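Local coordinates for protein cellulase IBT99 (Metagenomes, PDB 6WBT) that probably hydrolyses 6-phospho-alpha-glucosides as a family 4 glycosyl hydrolase, and binds NAD, glucose-6-phosphate and manganese, at residues A[295-298]-A[299-302]; A[418-421]-A[422-425]. All blocks are in the same frame, centred on the assembly; numbering follows the deposited sequence.

Contact 1. Residues A[295-298]-A[299-302]; sequences EKRI and FKAA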
ATOM      1  N   GLU A 295     -13.821 -36.326  27.532  1.00 54.97           N
ATOM      2  CA  GLU A 295     -14.983 -36.975  26.932  1.00 56.03           C
ATOM      3  C   GLU A 295     -15.460 -38.152  27.776  1.00 58.37           C
ATOM      4  O   GLU A 295     -16.666 -38.408  27.871  1.00 58.31           O
ATOM      5  CB  GLU A 295     -14.657 -37.424  25.507  1.00 56.85           C
ATOM      6  CG  GLU A 295     -15.667 -38.391  24.904  1.00 59.03           C
ATOM      7  CD  GLU A 295     -15.601 -38.441  23.390  1.00 59.90           C
ATOM      8  OE1 GLU A 295     -16.021 -37.457  22.746  1.00 59.24           O
ATOM      9  OE2 GLU A 295     -15.128 -39.459  22.845  1.00 60.20           O
ATOM     10  N   LYS A 296     -14.528 -38.876  28.400  1.00 60.29           N
ATOM     11  CA  LYS A 296     -14.914 -40.001  29.246  1.00 61.40           C
ATOM     12  C   LYS A 296     -15.683 -39.533  30.476  1.00 58.94           C
ATOM     13  O   LYS A 296     -16.690 -40.145  30.855  1.00 57.19           O
ATOM     14  CB  LYS A 296     -13.673 -40.793  29.657  1.00 63.04           C
ATOM     15  CG  LYS A 296     -13.901 -41.753  30.811  1.00 64.72           C
ATOM     16  CD  LYS A 296     -12.610 -42.444  31.216  1.00 67.76           C
ATOM     17  CE  LYS A 296     -12.784 -43.224  32.509  1.00 70.27           C
ATOM     18  NZ  LYS A 296     -11.528 -43.915  32.913  1.00 72.00           N
ATOM     19  N   ARG A 297     -15.235 -38.448  31.107  1.00 58.74           N
ATOM     20  CA  ARG A 297     -15.862 -37.971  32.331  1.00 59.71           C
ATOM     21  C   ARG A 297     -17.167 -37.223  32.093  1.00 61.64           C
ATOM     22  O   ARG A 297     -17.851 -36.889  33.068  1.00 63.13           O
ATOM     23  CB  ARG A 297     -14.898 -37.067  33.105  1.00 58.73           C
ATOM     24  CG  ARG A 297     -13.680 -37.783  33.663  1.00 60.43           C
ATOM     25  CD  ARG A 297     -12.889 -36.872  34.588  1.00 61.54           C
ATOM     26  NE  ARG A 297     -12.499 -35.627  33.932  1.00 61.05           N
ATOM     27  CZ  ARG A 297     -11.359 -35.458  33.270  1.00 60.68           C
ATOM     28  NH1 ARG A 297     -10.491 -36.455  33.174  1.00 60.21           N
ATOM     29  NH2 ARG A 297     -11.087 -34.290  32.703  1.00 60.81           N
ATOM     30  N   ILE A 298     -17.534 -36.948  30.842  1.00 61.59           N
ATOM     31  CA  ILE A 298     -18.767 -36.217  30.574  1.00 61.80           C
ATOM     32  C   ILE A 298     -19.854 -37.197  30.149  1.00 62.57           C
ATOM     33  O   ILE A 298     -21.049 -36.926  30.316  1.00 63.22           O
ATOM     34  CB  ILE A 298     -18.553 -35.113  29.521  1.00 61.61           C
ATOM     35  CG1 ILE A 298     -19.714 -34.117  29.563  1.00 60.77           C
ATOM     36  CG2 ILE A 298     -18.409 -35.704  28.126  1.00 63.00           C
ATOM     37  CD1 ILE A 298     -19.359 -32.741  29.067  1.00 60.06           C
ATOM     38  N   PHE A 299     -19.456 -38.345  29.605  1.00 62.00           N
ATOM     39  CA  PHE A 299     -20.406 -39.413  29.334  1.00 61.57           C
ATOM     40  C   PHE A 299     -20.580 -40.346  30.522  1.00 61.01           C
ATOM     41  O   PHE A 299     -21.580 -41.070  30.587  1.00 61.24           O
ATOM     42  CB  PHE A 299     -19.975 -40.208  28.098  1.00 62.53           C
ATOM     43  CG  PHE A 299     -20.090 -39.434  26.815  1.00 64.69           C
ATOM     44  CD1 PHE A 299     -20.969 -38.369  26.712  1.00 65.17           C
ATOM     45  CD2 PHE A 299     -19.317 -39.768  25.715  1.00 66.90           C
ATOM     46  CE1 PHE A 299     -21.079 -37.651  25.537  1.00 65.54           C
ATOM     47  CE2 PHE A 299     -19.422 -39.053  24.535  1.00 67.09           C
ATOM     48  CZ  PHE A 299     -20.304 -37.994  24.447  1.00 65.94           C
ATOM     49  N   LYS A 300     -19.627 -40.342  31.456  1.00 60.27           N
ATOM     50  CA  LYS A 300     -19.825 -41.022  32.731  1.00 59.63           C
ATOM     51  C   LYS A 300     -20.868 -40.299  33.574  1.00 55.77           C
ATOM     52  O   LYS A 300     -21.725 -40.938  34.196  1.00 52.52           O
ATOM     53  CB  LYS A 300     -18.490 -41.123  33.473  1.00 63.14           C
ATOM     54  CG  LYS A 300     -18.579 -41.475  34.956  1.00 67.48           C
ATOM     55  CD  LYS A 300     -18.563 -40.228  35.838  1.00 70.48           C
ATOM     56  CE  LYS A 300     -17.510 -39.234  35.382  1.00 71.24           C
ATOM     57  NZ  LYS A 300     -17.695 -37.906  36.028  1.00 70.56           N
ATOM     58  N   ALA A 301     -20.807 -38.965  33.608  1.00 55.05           N
ATOM     59  CA  ALA A 301     -21.782 -38.196  34.372  1.00 54.79           C
ATOM     60  C   ALA A 301     -23.183 -38.329  33.791  1.00 55.58           C
ATOM     61  O   ALA A 301     -24.170 -38.226  34.528  1.00 56.56           O
ATOM     62  CB  ALA A 301     -21.366 -36.726  34.429  1.00 53.84           C
ATOM     63  N   ALA A 302     -23.291 -38.557  32.480  1.00 55.50           N
ATOM     64  CA  ALA A 302     -24.600 -38.797  31.882  1.00 53.39           C
ATOM     65  C   ALA A 302     -25.195 -40.109  32.376  1.00 51.57           C
ATOM     66  O   ALA A 302     -26.386 -40.176  32.700  1.00 51.89           O
ATOM     67  CB  ALA A 302     -24.490 -38.794  30.356  1.00 53.40           C
TER
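Phe299 sets its ring beside Glu295 because CG lies next to its own backbone N (chi1 -69°), while Lys300 folds back toward Arg297 through a bend at chi2 (-95°) and another at chi3. The Phe299 ring and the Glu295 side chain are neighbours one helical turn apart. Glu295 CG comes to 3.8 Å from Phe299 CE2, and the carboxylate and ring planes differ by 24°. Ile298, the residue just before the phenylalanine, contributes a methyl: its CG2 sits over one ring face, 4.3 Å from the centroid of the Phe299 ring and displaced toward the rim, a CH-pi contact. The backbone follows the alpha-helical pattern, with Phe299 N donating to Glu295 O at 3.3 Å and Lys300 N to Lys296 O at 3.0 Å. Arg297 O takes a side-chain hydrogen bond instead: Lys300 NZ donates to Arg297 O at 3.1 Å, in the carbonyl plane and on a lone pair, whereas Ala301 N stands 3.7 Å from Arg297 O. Glu295 OE1 pairs with Arg45 in a salt bridge, and Phe299 also packs on Arg45 and Val49, so helix 43-60 borders this side of the turn. An alanine in place of Phe299 would probably leave Ile298 CG2 and the Glu295 methylene without their aromatic neighbour and open a gap toward helix 43-60. The Glu295 side chain lies about 4 Å from NAD, which is consistent with ring packing and the pairing with Arg45 helping to hold its carboxylate near the cofactor, and the lysine ammonium probably polarises the Arg297 carbonyl.

Contact 2. Residues A[418-421]-A[422-425]; sequences IPSS and LVAK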
ATOM      1  N   ILE A 418       5.676 -28.764   7.997  1.00 52.53           N
ATOM      2  CA  ILE A 418       6.045 -29.665   6.908  1.00 53.93           C
ATOM      3  C   ILE A 418       7.451 -29.315   6.438  1.00 54.66           C
ATOM      4  O   ILE A 418       7.705 -28.169   6.040  1.00 54.67           O
ATOM      5  CB  ILE A 418       5.034 -29.587   5.755  1.00 53.52           C
ATOM      6  CG1 ILE A 418       3.605 -29.590   6.302  1.00 52.80           C
ATOM      7  CG2 ILE A 418       5.236 -30.747   4.795  1.00 54.17           C
ATOM      8  CD1 ILE A 418       3.260 -30.816   7.112  1.00 54.84           C
ATOM      9  N   PRO A 419       8.393 -30.262   6.461  1.00 55.27           N
ATOM     10  CA  PRO A 419       9.777 -29.909   6.103  1.00 56.53           C
ATOM     11  C   PRO A 419       9.980 -29.690   4.614  1.00 56.67           C
ATOM     12  O   PRO A 419      10.680 -28.746   4.226  1.00 55.55           O
ATOM     13  CB  PRO A 419      10.583 -31.106   6.622  1.00 56.95           C
ATOM     14  CG  PRO A 419       9.620 -32.248   6.574  1.00 57.23           C
ATOM     15  CD  PRO A 419       8.266 -31.667   6.886  1.00 55.77           C
ATOM     16  N   SER A 420       9.394 -30.533   3.766  1.00 57.55           N
ATOM     17  CA  SER A 420       9.603 -30.449   2.328  1.00 58.47           C
ATOM     18  C   SER A 420       8.270 -30.593   1.609  1.00 56.26           C
ATOM     19  O   SER A 420       7.259 -30.992   2.194  1.00 54.07           O
ATOM     20  CB  SER A 420      10.584 -31.523   1.839  1.00 62.28           C
ATOM     21  OG  SER A 420      10.066 -32.822   2.059  1.00 63.96           O
ATOM     22  N   SER A 421       8.280 -30.260   0.316  1.00 56.81           N
ATOM     23  CA  SER A 421       7.086 -30.439  -0.505  1.00 56.85           C
ATOM     24  C   SER A 421       6.786 -31.913  -0.736  1.00 57.98           C
ATOM     25  O   SER A 421       5.627 -32.281  -0.964  1.00 57.00           O
ATOM     26  CB  SER A 421       7.252 -29.713  -1.841  1.00 56.85           C
ATOM     27  OG  SER A 421       6.103 -29.867  -2.654  1.00 58.54           O
ATOM     28  N   LEU A 422       7.812 -32.767  -0.685  1.00 59.75           N
ATOM     29  CA  LEU A 422       7.600 -34.202  -0.847  1.00 61.04           C
ATOM     30  C   LEU A 422       6.803 -34.776   0.319  1.00 61.50           C
ATOM     31  O   LEU A 422       5.903 -35.599   0.117  1.00 62.37           O
ATOM     32  CB  LEU A 422       8.946 -34.917  -0.988  1.00 62.18           C
ATOM     33  CG  LEU A 422       9.871 -34.436  -2.112  1.00 61.96           C
ATOM     34  CD1 LEU A 422      11.212 -35.160  -2.079  1.00 63.44           C
ATOM     35  CD2 LEU A 422       9.206 -34.603  -3.470  1.00 61.16           C
ATOM     36  N   VAL A 423       7.119 -34.353   1.545  1.00 60.32           N
ATOM     37  CA  VAL A 423       6.338 -34.783   2.700  1.00 59.06           C
ATOM     38  C   VAL A 423       4.943 -34.173   2.655  1.00 56.66           C
ATOM     39  O   VAL A 423       3.977 -34.768   3.151  1.00 56.39           O
ATOM     40  CB  VAL A 423       7.078 -34.425   4.004  1.00 58.79           C
ATOM     41  CG1 VAL A 423       6.338 -34.975   5.217  1.00 60.02           C
ATOM     42  CG2 VAL A 423       8.504 -34.952   3.963  1.00 58.95           C
ATOM     43  N   ALA A 424       4.808 -32.989   2.049  1.00 55.38           N
ATOM     44  CA  ALA A 424       3.502 -32.349   1.937  1.00 54.90           C
ATOM     45  C   ALA A 424       2.549 -33.152   1.062  1.00 56.46           C
ATOM     46  O   ALA A 424       1.340 -33.162   1.318  1.00 57.04           O
ATOM     47  CB  ALA A 424       3.661 -30.931   1.387  1.00 54.19           C
ATOM     48  N   LYS A 425       3.065 -33.827   0.032  1.00 58.32           N
ATOM     49  CA  LYS A 425       2.200 -34.613  -0.842  1.00 58.68           C
ATOM     50  C   LYS A 425       1.776 -35.920  -0.182  1.00 60.06           C
ATOM     51  O   LYS A 425       0.606 -36.311  -0.268  1.00 60.41           O
ATOM     52  CB  LYS A 425       2.904 -34.896  -2.169  1.00 58.84           C
ATOM     53  CG  LYS A 425       1.986 -35.440  -3.254  1.00 59.73           C
ATOM     54  CD  LYS A 425       2.779 -36.068  -4.390  1.00 61.72           C
ATOM     55  CE  LYS A 425       1.887 -36.404  -5.574  1.00 62.41           C
ATOM     56  NZ  LYS A 425       1.373 -35.176  -6.241  1.00 61.86           N
TER
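Val423 meets Pro419 and Ser420 where the chain turns into helix 421-434, and its side chain can be traced outward. Its CB lies 3.9 Å from Ser420 O and equally near Ser420 OG. From there the two methyls part: CG1, anti to the backbone N (chi1 -175°), comes to 4.2 Å from Pro419 CD, while CG2, on the N side, reaches Pro419 CG at 3.9 Å and also borders the Ser420 hydroxyl. The proline ring and the valine side chain cross at about a right angle, and both residues also touch Cys106.

Ser420 is the N-cap. With chi1 at 63°, its OG turns over the first turn and accepts from Val423 N at 3.4 Å, a weak capping bond although the N-H points at it fairly straight (164°). Its carbonyl receives a second bond, from Ala424 N to Ser420 O at 3.2 Å, and Lys425 N to Ser421 O, also 3.2 Å, carries the helical pattern onward. Ile418 packs its CG2 against the first turn, 3.8 Å from Ala424 CB.

Both serine hydroxyls look further afield. Ser421 OG is hydrogen-bonded to Thr413 of helix 405-414, and Ser420 OG makes a weak bond to Asp274 of the second subunit, whose Met257 packs against Leu422 and Lys425. This is an N-capped helix start built into a subunit interface: the hydroxyl cap weakly takes up an N-H of the first turn, and the neighbouring subunit's carboxylate would probably be favoured by the partial positive charge of the helix end.

Contact 1 precedes contact 2 along the chain, and the two lie apart in the fold, with centres about 39 Å from each other and nearest atoms about 26 Å apart. They share no helix: 295-302 falls at the start of helix 296-306, beside helix 43-60 and the bound NAD, whereas 418-425 joins the loop after helix 405-414 to helix 421-434, the last helix of the chain. Each lies near the N-terminal end of a helix, but the settings differ. No other chain touches contact 1, which faces the cofactor region inside one subunit, while contact 2 meets the second subunit. One thus belongs to the cofactor's surroundings, the other to the assembly.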